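Local coordinates for protein OBCA, Oxalate Biosynthetic Component A (Burkholderia glumae, PDB 4NNC) that belongs to the oxalate biosynthetic component A family and carries a TIM-barrel domain akin to the beta-keto acid cleavage enzymes, with cobalt, oxalate and 2KQ bound, at residues A[13-18]-A[224-229]; A[276-281]-A[308-313]. One frame throughout, in Å; residues are numbered along the deposited sequence.

Contact 1: residues A[13-18]-A[224-229]; sequences IGAVPK and HLHTRD. With CO (cobalt (II) ion), chain B; 2KQ ((3S)-3-[2-[3-[[(2R)-4-[[[(2R,3S,4R,5R)-5-(6-aminopurin-9-yl)-4-oxidanyl-3-phosphonooxy-oxolan-2-yl]methoxy-oxidanyl-phosphoryl]oxy-oxidanyl-phosphoryl]oxy-3,3-dimethyl-2-oxidanyl-butanoyl]amino]propanoylamino]ethylsulfanyl]-3-oxidanyl-butanoic acid), chain D; OXL (oxalate ion), chain C.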
ATOM      1  N   ILE A  13       2.084  -6.073   0.972  1.00 21.67           N
ATOM      2  CA  ILE A  13       0.825  -6.225   1.714  1.00 20.73           C
ATOM      3  C   ILE A  13       0.472  -5.043   2.615  1.00 22.51           C
ATOM      4  O   ILE A  13      -0.581  -4.413   2.459  1.00 21.00           O
ATOM      5  CB  ILE A  13       0.809  -7.512   2.575  1.00 20.37           C
ATOM      6  CG1 ILE A  13       1.279  -8.714   1.763  1.00 21.54           C
ATOM      7  CG2 ILE A  13      -0.592  -7.765   3.135  1.00 18.95           C
ATOM      8  CD1 ILE A  13       2.746  -9.056   1.941  1.00 19.86           C
ATOM      9  N   GLY A  14       1.340  -4.769   3.585  1.00 22.95           N
ATOM     10  CA  GLY A  14       1.119  -3.683   4.515  1.00 21.07           C
ATOM     11  C   GLY A  14      -0.090  -3.829   5.423  1.00 23.11           C
ATOM     12  O   GLY A  14      -0.677  -4.911   5.537  1.00 22.26           O
ATOM     13  N   ALA A  15      -0.443  -2.715   6.068  1.00 24.20           N
ATOM     14  CA  ALA A  15      -1.519  -2.655   7.053  1.00 27.55           C
ATOM     15  C   ALA A  15      -2.805  -2.078   6.474  1.00 24.27           C
ATOM     16  O   ALA A  15      -3.892  -2.496   6.862  1.00 25.98           O
ATOM     17  CB  ALA A  15      -1.077  -1.821   8.276  1.00 16.11           C
ATOM     18  N   VAL A  16      -2.684  -1.103   5.569  1.00 23.96           N
ATOM     19  CA  VAL A  16      -3.840  -0.277   5.194  1.00 21.92           C
ATOM     20  C   VAL A  16      -4.702  -0.713   3.992  1.00 23.95           C
ATOM     21  O   VAL A  16      -5.923  -0.778   4.122  1.00 27.93           O
ATOM     22  CB  VAL A  16      -3.470   1.220   5.048  1.00 22.32           C
ATOM     23  CG1 VAL A  16      -4.679   2.012   4.578  1.00 22.69           C
ATOM     24  CG2 VAL A  16      -2.996   1.774   6.375  1.00 23.76           C
ATOM     25  N   PRO A  17      -4.089  -0.989   2.818  1.00 22.50           N
ATOM     26  CA  PRO A  17      -4.975  -1.234   1.675  1.00 21.13           C
ATOM     27  C   PRO A  17      -5.757  -2.527   1.836  1.00 23.72           C
ATOM     28  O   PRO A  17      -5.365  -3.371   2.643  1.00 23.48           O
ATOM     29  CB  PRO A  17      -4.004  -1.347   0.494  1.00 24.87           C
ATOM     30  CG  PRO A  17      -2.708  -1.755   1.109  1.00 25.17           C
ATOM     31  CD  PRO A  17      -2.664  -1.069   2.439  1.00 22.35           C
ATOM     32  N   LYS A  18      -6.846  -2.687   1.085  1.00 21.92           N
ATOM     33  CA  LYS A  18      -7.615  -3.930   1.158  1.00 26.76           C
ATOM     34  C   LYS A  18      -7.790  -4.611  -0.205  1.00 24.81           C
ATOM     35  O   LYS A  18      -7.693  -3.978  -1.258  1.00 26.25           O
ATOM     36  CB  LYS A  18      -8.983  -3.696   1.834  1.00 24.27           C
ATOM     37  CG  LYS A  18      -8.904  -3.341   3.320  1.00 25.60           C
ATOM     38  CD  LYS A  18     -10.271  -2.965   3.902  1.00 28.60           C
ATOM     39  CE  LYS A  18     -11.197  -4.184   3.970  1.00 34.48           C
ATOM     40  NZ  LYS A  18     -12.562  -3.877   4.508  1.00 39.52           N
ATOM     41  N   HIS A 224       9.493  -6.988   2.235  1.00 20.88           N
ATOM     42  CA  HIS A 224       8.962  -6.636   3.536  1.00 19.73           C
ATOM     43  C   HIS A 224       7.525  -7.143   3.608  1.00 19.51           C
ATOM     44  O   HIS A 224       6.714  -6.820   2.730  1.00 17.60           O
ATOM     45  CB  HIS A 224       9.024  -5.117   3.711  1.00 19.88           C
ATOM     46  CG  HIS A 224       8.280  -4.612   4.904  1.00 22.55           C
ATOM     47  ND1 HIS A 224       8.689  -4.865   6.200  1.00 21.81           N
ATOM     48  CD2 HIS A 224       7.156  -3.858   4.999  1.00 20.37           C
ATOM     49  CE1 HIS A 224       7.844  -4.285   7.039  1.00 24.82           C
ATOM     50  NE2 HIS A 224       6.908  -3.667   6.336  1.00 21.45           N
ATOM     51  N   LEU A 225       7.214  -7.935   4.639  1.00 19.50           N
ATOM     52  CA  LEU A 225       5.925  -8.628   4.727  1.00 19.38           C
ATOM     53  C   LEU A 225       5.032  -8.217   5.901  1.00 20.84           C
ATOM     54  O   LEU A 225       5.526  -7.927   7.005  1.00 19.07           O
ATOM     55  CB  LEU A 225       6.143 -10.140   4.809  1.00 17.66           C
ATOM     56  CG  LEU A 225       6.812 -10.794   3.603  1.00 24.89           C
ATOM     57  CD1 LEU A 225       6.978 -12.300   3.822  1.00 18.83           C
ATOM     58  CD2 LEU A 225       6.024 -10.490   2.326  1.00 17.79           C
ATOM     59  N   HIS A 226       3.719  -8.218   5.644  1.00 20.94           N
ATOM     60  CA  HIS A 226       2.692  -8.182   6.681  1.00 18.84           C
ATOM     61  C   HIS A 226       1.780  -9.379   6.467  1.00 23.31           C
ATOM     62  O   HIS A 226       1.693  -9.909   5.349  1.00 21.80           O
ATOM     63  CB  HIS A 226       1.808  -6.950   6.530  1.00 18.46           C
ATOM     64  CG  HIS A 226       2.461  -5.666   6.925  1.00 20.93           C
ATOM     65  ND1 HIS A 226       1.910  -4.820   7.862  1.00 20.01           N
ATOM     66  CD2 HIS A 226       3.598  -5.068   6.497  1.00 19.52           C
ATOM     67  CE1 HIS A 226       2.690  -3.759   8.003  1.00 21.20           C
ATOM     68  NE2 HIS A 226       3.716  -3.886   7.185  1.00 22.97           N
ATOM     69  N   THR A 227       1.066  -9.781   7.517  1.00 21.81           N
ATOM     70  CA  THR A 227      -0.058 -10.703   7.356  1.00 21.49           C
ATOM     71  C   THR A 227      -1.379 -10.025   7.748  1.00 22.99           C
ATOM     72  O   THR A 227      -1.369  -8.990   8.418  1.00 25.79           O
ATOM     73  CB  THR A 227       0.131 -11.995   8.168  1.00 23.42           C
ATOM     74  OG1 THR A 227       0.560 -11.679   9.507  1.00 18.60           O
ATOM     75  CG2 THR A 227       1.161 -12.877   7.492  1.00 21.03           C
ATOM     76  N   ARG A 228      -2.503 -10.614   7.324  1.00 22.80           N
ATOM     77  CA  ARG A 228      -3.834 -10.089   7.628  1.00 23.33           C
ATOM     78  C   ARG A 228      -4.699 -11.159   8.305  1.00 25.17           C
ATOM     79  O   ARG A 228      -4.626 -12.349   7.967  1.00 23.02           O
ATOM     80  CB  ARG A 228      -4.529  -9.597   6.351  1.00 20.15           C
ATOM     81  CG  ARG A 228      -3.758  -8.535   5.590  1.00 20.68           C
ATOM     82  CD  ARG A 228      -3.667  -7.240   6.396  1.00 22.44           C
ATOM     83  NE  ARG A 228      -3.060  -6.185   5.592  1.00 23.12           N
ATOM     84  CZ  ARG A 228      -3.735  -5.383   4.771  1.00 24.49           C
ATOM     85  NH1 ARG A 228      -5.062  -5.500   4.659  1.00 17.51           N
ATOM     86  NH2 ARG A 228      -3.080  -4.460   4.067  1.00 21.64           N
ATOM     87  N   ASP A 229      -5.509 -10.725   9.264  1.00 25.84           N
ATOM     88  CA  ASP A 229      -6.494 -11.586   9.911  1.00 26.57           C
ATOM     89  C   ASP A 229      -7.752 -11.628   9.038  1.00 26.08           C
ATOM     90  O   ASP A 229      -8.420 -10.611   8.856  1.00 25.15           O
ATOM     91  CB  ASP A 229      -6.801 -11.014  11.301  1.00 29.82           C
ATOM     92  CG  ASP A 229      -7.948 -11.725  12.020  1.00 33.04           C
ATOM     93  OD1 ASP A 229      -8.353 -12.847  11.633  1.00 33.63           O
ATOM     94  OD2 ASP A 229      -8.442 -11.141  13.007  1.00 41.21           O
TER
HETATM   95 CO    CO B 601       5.155  -2.483   6.929  1.00 21.84          CO
HETATM   96  C01 2KQ D 603      -3.589   3.369   1.640  1.00 34.20           C
HETATM   97  C02 2KQ D 603      -2.629   3.650   0.473  1.00 42.41           C
HETATM   98  C03 2KQ D 603      -1.620   2.412   0.283  1.00 27.84           C
HETATM   99  C04 2KQ D 603      -3.468   3.874  -0.791  1.00 38.15           C
HETATM  100  O05 2KQ D 603      -2.591   4.150  -1.858  1.00 43.72           O
HETATM  101  P06 2KQ D 603      -3.083   5.005  -3.111  1.00 46.22           P
HETATM  102  O07 2KQ D 603      -2.202   4.665  -4.300  1.00 34.78           O
HETATM  103  O08 2KQ D 603      -4.522   4.668  -3.461  1.00 51.65           O
HETATM  104  O09 2KQ D 603      -2.916   6.546  -2.754  1.00 60.62           O
HETATM  105  P10 2KQ D 603      -3.989   7.518  -2.058  1.00 58.78           P
HETATM  106  O11 2KQ D 603      -3.312   8.782  -1.604  1.00 56.93           O
HETATM  107  O12 2KQ D 603      -4.571   6.832  -0.846  1.00 65.60           O
HETATM  108  O13 2KQ D 603      -5.163   7.876  -3.093  1.00 61.65           O
HETATM  109  C14 2KQ D 603      -6.293   8.645  -2.648  1.00 68.30           C
HETATM  110  C15 2KQ D 603      -7.048   9.161  -3.798  1.00 73.34           C
HETATM  111  O16 2KQ D 603      -6.146   9.790  -4.797  1.00 66.40           O
HETATM  112  C17 2KQ D 603      -6.233   9.028  -6.010  1.00 62.20           C
HETATM  113  N18 2KQ D 603      -4.916   8.885  -6.528  1.00 59.08           N
HETATM  114  C19 2KQ D 603      -3.967   8.022  -6.124  1.00 58.19           C
HETATM  115  N20 2KQ D 603      -2.848   8.216  -6.859  1.00 52.03           N
HETATM  116  C21 2KQ D 603      -3.081   9.221  -7.744  1.00 55.44           C
HETATM  117  C22 2KQ D 603      -2.317   9.854  -8.745  1.00 52.41           C
HETATM  118  N23 2KQ D 603      -0.941   9.450  -9.005  1.00 47.56           N
HETATM  119  N24 2KQ D 603      -2.880  10.846  -9.459  1.00 56.66           N
HETATM  120  C25 2KQ D 603      -4.155  11.237  -9.212  1.00 56.38           C
HETATM  121  N26 2KQ D 603      -4.913  10.650  -8.274  1.00 56.04           N
HETATM  122  C27 2KQ D 603      -4.387   9.642  -7.530  1.00 60.39           C
HETATM  123  C28 2KQ D 603      -6.886   7.751  -5.674  1.00 68.78           C
HETATM  124  O29 2KQ D 603      -7.684   7.269  -6.755  1.00 67.87           O
HETATM  125  C30 2KQ D 603      -7.763   8.075  -4.537  1.00 77.42           C
HETATM  126  O31 2KQ D 603      -9.031   8.560  -5.029  1.00 84.55           O
HETATM  127  P32 2KQ D 603     -10.160   9.128  -3.983  1.00 95.73           P
HETATM  128  O33 2KQ D 603      -9.676  10.412  -3.292  1.00 86.83           O
HETATM  129  O34 2KQ D 603     -11.458   9.401  -4.715  1.00 87.88           O
HETATM  130  O35 2KQ D 603     -10.405   8.073  -2.937  1.00 87.98           O
HETATM  131  C36 2KQ D 603      -1.891   5.003   0.739  1.00 45.17           C
HETATM  132  O37 2KQ D 603      -2.825   5.992   0.850  1.00 48.95           O
HETATM  133  C38 2KQ D 603      -1.017   5.036   2.004  1.00 45.51           C
HETATM  134  O39 2KQ D 603      -1.490   5.070   3.136  1.00 44.60           O
HETATM  135  N40 2KQ D 603       0.429   5.079   1.839  1.00 39.61           N
HETATM  136  C41 2KQ D 603       1.212   5.149   3.028  1.00 37.69           C
HETATM  137  C42 2KQ D 603       1.636   3.757   3.482  1.00 36.14           C
HETATM  138  C43 2KQ D 603       2.514   3.751   4.754  1.00 38.77           C
HETATM  139  O44 2KQ D 603       2.170   4.347   5.777  1.00 36.73           O
HETATM  140  N45 2KQ D 603       3.766   3.048   4.707  1.00 33.68           N
HETATM  141  C46 2KQ D 603       4.564   3.060   5.896  1.00 38.88           C
HETATM  142  C47 2KQ D 603       4.922   1.647   6.300  1.00 38.17           C
HETATM  143  S48 2KQ D 603       6.194   1.619   7.554  1.00 51.76           S
HETATM  144  C49 2KQ D 603       6.746  -0.058   7.790  1.00 28.49           C
HETATM  145  C50 2KQ D 603       8.068  -0.111   7.231  1.00 34.45           C
HETATM  146  O51 2KQ D 603       5.942  -0.969   7.067  1.00 28.48           O
HETATM  147  C52 2KQ D 603       6.896  -0.391   9.307  1.00 33.52           C
HETATM  148  C53 2KQ D 603       6.468  -1.741   9.797  1.00 29.31           C
HETATM  149  O54 2KQ D 603       5.952  -2.593   9.014  1.00 23.52           O
HETATM  150  O55 2KQ D 603       6.639  -2.014  11.015  1.00 27.52           O
HETATM  151  C1  OXL C 602       2.760   0.233  10.125  1.00 35.76           C
HETATM  152  C2  OXL C 602       3.095   0.473   8.710  1.00 39.77           C
HETATM  153  O1  OXL C 602       3.340   0.878  11.041  1.00 37.17           O
HETATM  154  O2  OXL C 602       2.864   1.603   8.191  1.00 46.32           O
HETATM  155  O3  OXL C 602       1.897  -0.648  10.371  1.00 39.13           O
HETATM  156  O4  OXL C 602       3.585  -0.490   8.043  1.00 36.85           O
HETATM  157  O   HOH W   1       4.351  -5.624   3.025  1.00 19.46           O

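Contact 2: residues A[276-281]-A[308-313]; sequences LSTSVR and VASLSP. With 2KQ ((3S)-3-[2-[3-[[(2R)-4-[[[(2R,3S,4R,5R)-5-(6-aminopurin-9-yl)-4-oxidanyl-3-phosphonooxy-oxolan-2-yl]methoxy-oxidanyl-phosphoryl]oxy-oxidanyl-phosphoryl]oxy-3,3-dimethyl-2-oxidanyl-butanoyl]amino]propanoylamino]ethylsulfanyl]-3-oxidanyl-butanoic acid), chain D; OXL (oxalate ion), chain C.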
ATOM      1  N   LEU A 276      10.283  -8.979   8.153  1.00 21.51           N
ATOM      2  CA  LEU A 276       8.952  -9.187   8.712  1.00 22.64           C
ATOM      3  C   LEU A 276       8.501  -7.983   9.521  1.00 22.99           C
ATOM      4  O   LEU A 276       9.242  -7.500  10.383  1.00 21.49           O
ATOM      5  CB  LEU A 276       8.920 -10.444   9.580  1.00 21.61           C
ATOM      6  CG  LEU A 276       8.487 -11.733   8.872  1.00 31.38           C
ATOM      7  CD1 LEU A 276       9.100 -11.877   7.475  1.00 22.52           C
ATOM      8  CD2 LEU A 276       8.774 -12.964   9.734  1.00 19.20           C
ATOM      9  N   SER A 277       7.294  -7.493   9.227  1.00 19.90           N
ATOM     10  CA  SER A 277       6.705  -6.424  10.020  1.00 19.87           C
ATOM     11  C   SER A 277       6.379  -6.913  11.433  1.00 20.70           C
ATOM     12  O   SER A 277       5.779  -7.982  11.618  1.00 21.46           O
ATOM     13  CB  SER A 277       5.444  -5.867   9.356  1.00 17.80           C
ATOM     14  OG  SER A 277       4.898  -4.817  10.136  1.00 21.47           O
ATOM     15  N   THR A 278       6.797  -6.124  12.418  1.00 21.28           N
ATOM     16  CA  THR A 278       6.476  -6.343  13.828  1.00 21.72           C
ATOM     17  C   THR A 278       5.453  -5.311  14.321  1.00 22.77           C
ATOM     18  O   THR A 278       5.156  -5.228  15.520  1.00 23.45           O
ATOM     19  CB  THR A 278       7.709  -6.153  14.680  1.00 19.17           C
ATOM     20  OG1 THR A 278       8.190  -4.816  14.475  1.00 21.52           O
ATOM     21  CG2 THR A 278       8.794  -7.141  14.276  1.00 17.34           C
ATOM     22  N   SER A 279       4.926  -4.520  13.396  1.00 21.98           N
ATOM     23  CA  SER A 279       3.966  -3.475  13.741  1.00 26.93           C
ATOM     24  C   SER A 279       2.634  -4.052  14.209  1.00 25.98           C
ATOM     25  O   SER A 279       2.217  -5.115  13.750  1.00 30.63           O
ATOM     26  CB  SER A 279       3.726  -2.582  12.526  1.00 26.10           C
ATOM     27  OG  SER A 279       2.365  -2.233  12.453  1.00 32.03           O
ATOM     28  N   VAL A 280       1.963  -3.363  15.125  1.00 28.06           N
ATOM     29  CA  VAL A 280       0.608  -3.769  15.504  1.00 28.23           C
ATOM     30  C   VAL A 280      -0.405  -2.679  15.192  1.00 33.55           C
ATOM     31  O   VAL A 280      -1.435  -2.569  15.865  1.00 31.97           O
ATOM     32  CB  VAL A 280       0.494  -4.170  16.981  1.00 31.16           C
ATOM     33  CG1 VAL A 280       1.234  -5.483  17.227  1.00 23.04           C
ATOM     34  CG2 VAL A 280       1.009  -3.032  17.885  1.00 31.64           C
ATOM     35  N   ARG A 281      -0.092  -1.884  14.164  1.00 31.60           N
ATOM     36  CA  ARG A 281      -1.003  -0.880  13.623  1.00 36.50           C
ATOM     37  C   ARG A 281      -2.402  -1.468  13.482  1.00 40.54           C
ATOM     38  O   ARG A 281      -2.570  -2.556  12.918  1.00 33.97           O
ATOM     39  CB  ARG A 281      -0.508  -0.378  12.262  1.00 37.30           C
ATOM     40  CG  ARG A 281      -1.389   0.715  11.664  1.00 40.63           C
ATOM     41  CD  ARG A 281      -0.878   1.220  10.321  1.00 34.61           C
ATOM     42  NE  ARG A 281      -1.520   2.486   9.963  1.00 38.75           N
ATOM     43  CZ  ARG A 281      -1.054   3.342   9.057  1.00 35.36           C
ATOM     44  NH1 ARG A 281       0.061   3.077   8.380  1.00 38.34           N
ATOM     45  NH2 ARG A 281      -1.708   4.469   8.824  1.00 39.27           N
ATOM     46  N   VAL A 308      15.589 -10.096   8.395  1.00 24.91           N
ATOM     47  CA  VAL A 308      15.314  -8.723   8.832  1.00 21.89           C
ATOM     48  C   VAL A 308      13.925  -8.608   9.499  1.00 21.50           C
ATOM     49  O   VAL A 308      13.005  -9.377   9.183  1.00 21.73           O
ATOM     50  CB  VAL A 308      15.453  -7.732   7.623  1.00 22.56           C
ATOM     51  CG1 VAL A 308      15.129  -6.285   8.015  1.00 20.79           C
ATOM     52  CG2 VAL A 308      16.865  -7.788   7.045  1.00 20.49           C
ATOM     53  N   ALA A 309      13.787  -7.677  10.448  1.00 20.79           N
ATOM     54  CA  ALA A 309      12.486  -7.329  11.002  1.00 21.28           C
ATOM     55  C   ALA A 309      12.419  -5.832  11.348  1.00 23.42           C
ATOM     56  O   ALA A 309      13.407  -5.226  11.764  1.00 18.24           O
ATOM     57  CB  ALA A 309      12.178  -8.173  12.216  1.00 19.58           C
ATOM     58  N   SER A 310      11.243  -5.240  11.195  1.00 23.25           N
ATOM     59  CA  SER A 310      11.103  -3.819  11.470  1.00 22.61           C
ATOM     60  C   SER A 310      11.235  -3.535  12.955  1.00 23.72           C
ATOM     61  O   SER A 310      10.857  -4.357  13.808  1.00 21.75           O
ATOM     62  CB  SER A 310       9.785  -3.251  10.906  1.00 23.61           C
ATOM     63  OG  SER A 310       8.646  -3.807  11.536  1.00 27.29           O
ATOM     64  N   LEU A 311      11.802  -2.373  13.254  1.00 21.06           N
ATOM     65  CA  LEU A 311      11.965  -1.926  14.622  1.00 23.55           C
ATOM     66  C   LEU A 311      11.873  -0.394  14.656  1.00 25.44           C
ATOM     67  O   LEU A 311      12.622   0.301  13.961  1.00 21.54           O
ATOM     68  CB  LEU A 311      13.300  -2.424  15.204  1.00 25.12           C
ATOM     69  CG  LEU A 311      13.502  -2.215  16.716  1.00 25.18           C
ATOM     70  CD1 LEU A 311      14.365  -3.314  17.336  1.00 24.90           C
ATOM     71  CD2 LEU A 311      14.110  -0.848  17.005  1.00 21.30           C
ATOM     72  N   SER A 312      10.942   0.104  15.465  1.00 22.66           N
ATOM     73  CA  SER A 312      10.683   1.525  15.602  1.00 24.59           C
ATOM     74  C   SER A 312      10.933   1.961  17.052  1.00 25.20           C
ATOM     75  O   SER A 312      10.109   1.695  17.922  1.00 23.90           O
ATOM     76  CB  SER A 312       9.234   1.810  15.216  1.00 26.61           C
ATOM     77  OG  SER A 312       8.997   1.435  13.869  1.00 24.71           O
ATOM     78  N   PRO A 313      12.072   2.638  17.314  1.00 23.47           N
ATOM     79  CA  PRO A 313      12.482   2.934  18.697  1.00 22.61           C
ATOM     80  C   PRO A 313      11.732   4.103  19.366  1.00 24.70           C
ATOM     81  O   PRO A 313      12.360   4.872  20.107  1.00 23.62           O
ATOM     82  CB  PRO A 313      13.975   3.265  18.554  1.00 21.62           C
ATOM     83  CG  PRO A 313      14.125   3.764  17.155  1.00 20.99           C
ATOM     84  CD  PRO A 313      13.128   2.967  16.340  1.00 24.32           C
TER
HETATM   85  C01 2KQ D 603      -3.589   3.369   1.640  1.00 34.20           C
HETATM   86  C02 2KQ D 603      -2.629   3.650   0.473  1.00 42.41           C
HETATM   87  C03 2KQ D 603      -1.620   2.412   0.283  1.00 27.84           C
HETATM   88  C04 2KQ D 603      -3.468   3.874  -0.791  1.00 38.15           C
HETATM   89  O05 2KQ D 603      -2.591   4.150  -1.858  1.00 43.72           O
HETATM   90  P06 2KQ D 603      -3.083   5.005  -3.111  1.00 46.22           P
HETATM   91  O07 2KQ D 603      -2.202   4.665  -4.300  1.00 34.78           O
HETATM   92  O08 2KQ D 603      -4.522   4.668  -3.461  1.00 51.65           O
HETATM   93  O09 2KQ D 603      -2.916   6.546  -2.754  1.00 60.62           O
HETATM   94  P10 2KQ D 603      -3.989   7.518  -2.058  1.00 58.78           P
HETATM   95  O11 2KQ D 603      -3.312   8.782  -1.604  1.00 56.93           O
HETATM   96  O12 2KQ D 603      -4.571   6.832  -0.846  1.00 65.60           O
HETATM   97  O13 2KQ D 603      -5.163   7.876  -3.093  1.00 61.65           O
HETATM   98  C14 2KQ D 603      -6.293   8.645  -2.648  1.00 68.30           C
HETATM   99  C15 2KQ D 603      -7.048   9.161  -3.798  1.00 73.34           C
HETATM  100  O16 2KQ D 603      -6.146   9.790  -4.797  1.00 66.40           O
HETATM  101  C17 2KQ D 603      -6.233   9.028  -6.010  1.00 62.20           C
HETATM  102  N18 2KQ D 603      -4.916   8.885  -6.528  1.00 59.08           N
HETATM  103  C19 2KQ D 603      -3.967   8.022  -6.124  1.00 58.19           C
HETATM  104  N20 2KQ D 603      -2.848   8.216  -6.859  1.00 52.03           N
HETATM  105  C21 2KQ D 603      -3.081   9.221  -7.744  1.00 55.44           C
HETATM  106  C22 2KQ D 603      -2.317   9.854  -8.745  1.00 52.41           C
HETATM  107  N23 2KQ D 603      -0.941   9.450  -9.005  1.00 47.56           N
HETATM  108  N24 2KQ D 603      -2.880  10.846  -9.459  1.00 56.66           N
HETATM  109  C25 2KQ D 603      -4.155  11.237  -9.212  1.00 56.38           C
HETATM  110  N26 2KQ D 603      -4.913  10.650  -8.274  1.00 56.04           N
HETATM  111  C27 2KQ D 603      -4.387   9.642  -7.530  1.00 60.39           C
HETATM  112  C28 2KQ D 603      -6.886   7.751  -5.674  1.00 68.78           C
HETATM  113  O29 2KQ D 603      -7.684   7.269  -6.755  1.00 67.87           O
HETATM  114  C30 2KQ D 603      -7.763   8.075  -4.537  1.00 77.42           C
HETATM  115  O31 2KQ D 603      -9.031   8.560  -5.029  1.00 84.55           O
HETATM  116  P32 2KQ D 603     -10.160   9.128  -3.983  1.00 95.73           P
HETATM  117  O33 2KQ D 603      -9.676  10.412  -3.292  1.00 86.83           O
HETATM  118  O34 2KQ D 603     -11.458   9.401  -4.715  1.00 87.88           O
HETATM  119  O35 2KQ D 603     -10.405   8.073  -2.937  1.00 87.98           O
HETATM  120  C36 2KQ D 603      -1.891   5.003   0.739  1.00 45.17           C
HETATM  121  O37 2KQ D 603      -2.825   5.992   0.850  1.00 48.95           O
HETATM  122  C38 2KQ D 603      -1.017   5.036   2.004  1.00 45.51           C
HETATM  123  O39 2KQ D 603      -1.490   5.070   3.136  1.00 44.60           O
HETATM  124  N40 2KQ D 603       0.429   5.079   1.839  1.00 39.61           N
HETATM  125  C41 2KQ D 603       1.212   5.149   3.028  1.00 37.69           C
HETATM  126  C42 2KQ D 603       1.636   3.757   3.482  1.00 36.14           C
HETATM  127  C43 2KQ D 603       2.514   3.751   4.754  1.00 38.77           C
HETATM  128  O44 2KQ D 603       2.170   4.347   5.777  1.00 36.73           O
HETATM  129  N45 2KQ D 603       3.766   3.048   4.707  1.00 33.68           N
HETATM  130  C46 2KQ D 603       4.564   3.060   5.896  1.00 38.88           C
HETATM  131  C47 2KQ D 603       4.922   1.647   6.300  1.00 38.17           C
HETATM  132  S48 2KQ D 603       6.194   1.619   7.554  1.00 51.76           S
HETATM  133  C49 2KQ D 603       6.746  -0.058   7.790  1.00 28.49           C
HETATM  134  C50 2KQ D 603       8.068  -0.111   7.231  1.00 34.45           C
HETATM  135  O51 2KQ D 603       5.942  -0.969   7.067  1.00 28.48           O
HETATM  136  C52 2KQ D 603       6.896  -0.391   9.307  1.00 33.52           C
HETATM  137  C53 2KQ D 603       6.468  -1.741   9.797  1.00 29.31           C
HETATM  138  O54 2KQ D 603       5.952  -2.593   9.014  1.00 23.52           O
HETATM  139  O55 2KQ D 603       6.639  -2.014  11.015  1.00 27.52           O
HETATM  140  C1  OXL C 602       2.760   0.233  10.125  1.00 35.76           C
HETATM  141  C2  OXL C 602       3.095   0.473   8.710  1.00 39.77           C
HETATM  142  O1  OXL C 602       3.340   0.878  11.041  1.00 37.17           O
HETATM  143  O2  OXL C 602       2.864   1.603   8.191  1.00 46.32           O
HETATM  144  O3  OXL C 602       1.897  -0.648  10.371  1.00 39.13           O
HETATM  145  O4  OXL C 602       3.585  -0.490   8.043  1.00 36.85           O

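Contact 1: residues A[13-18]-A[224-229]
Arg228 extends its guanidinium to the loop 13-18 and holds it by carbonyl oxygens, a worked example of how one guanidinium can fix a loop that has no regular structure. Its NH1 and NH2 grip Pro17 O end-on, each 2.9 Å from that oxygen, which lies in the guanidinium plane. From the same group NE donates to Gly14 O at 2.7 Å, while NH2 adds weak bonds to Gly14 O and Ile13 O; NH1 also bonds Gln249 O. A bend at chi2 (-66°) turns the guanidinium back toward the loop, and Ala15 O lies over one of its faces.

Ile13 runs past the arginine in the opposite direction, and its CD1 meets Leu225 CD2 at 3.6 Å. Next to it, Gly14 CA sits 3.4 Å from the centroid of the His226 ring, a CH-pi contact over the face. The same ring gives NE2 to cobalt at 2.0 Å, and its ND1 is hydrogen-bonded to Asn251, which should fix the ring's rotation. His224 NE2 binds the metal too, as does Glu475. The contact thus joins the loop after strand 5-10 to the neighbouring parallel strand 222-229, with helix 205-217 packing on Ile13 and Leu225 and helix 255-268 on Leu225.

Contact 2: residues A[276-281]-A[308-313]
The ends of two adjacent parallel strands of the TIM-barrel domain, 273-276 and 308-311, meet here beside the bound ligands. Leu276 pairs with Ala309, its N giving a bond to Val308 O at 2.9 Å and its O receiving Ser310 N at 3.1 Å. Past Leu276 the segment 276-281 parts from strand 308-311, and the remaining bonds between them involve side chains. Thr278 N points almost straight at Ser310 OG (3.1 Å, 174° at the hydrogen), while Thr278 OG1 donates to Ser310 O at 2.8 Å, approaching from above the carbonyl plane. With chi1 at 65°, Ser310 OG lies between its own backbone N and carbonyl carbon, where it can both accept from Thr278 N and donate to O55 of 2KQ.

Such loops at the C-terminal ends of barrel strands form the usual ligand-binding rim, and this one is shaped by two successive ST turns: Ser277 OG accepts from Ser279 N, and Ser279 OG from Arg281 N. Each hydroxyl also donates to a ligand, Ser277 OG to 2KQ O54 at 2.7 Å and Ser279 OG to oxalate O3 at 2.7 Å. Arg281, extended from CG to NE, brings its guanidinium edge to the oxalate, where NH1 makes a weak bond to O2 at 3.2 Å. Phe318 meets Arg281 in a cation-pi contact.

Contact 1 and contact 2, their centres about 12 Å apart, meet on one sheet and share one ligand site. Strand 222-229 joins them: Leu225 O lies 2.9 Å from Ser277 N, a probable hydrogen bond between that strand and the chain just past the end of strand 273-276. O54 of 2KQ, 2.2 Å from the cobalt, is the atom at which the metal site of contact 1 and the serine hydroxyls of contact 2 come together. On the oxalate side the loops 13-18 and 276-281 close together, Ala15 CB lying 3.7 Å from Arg281 CD. Tyr324 also bonds the oxalate.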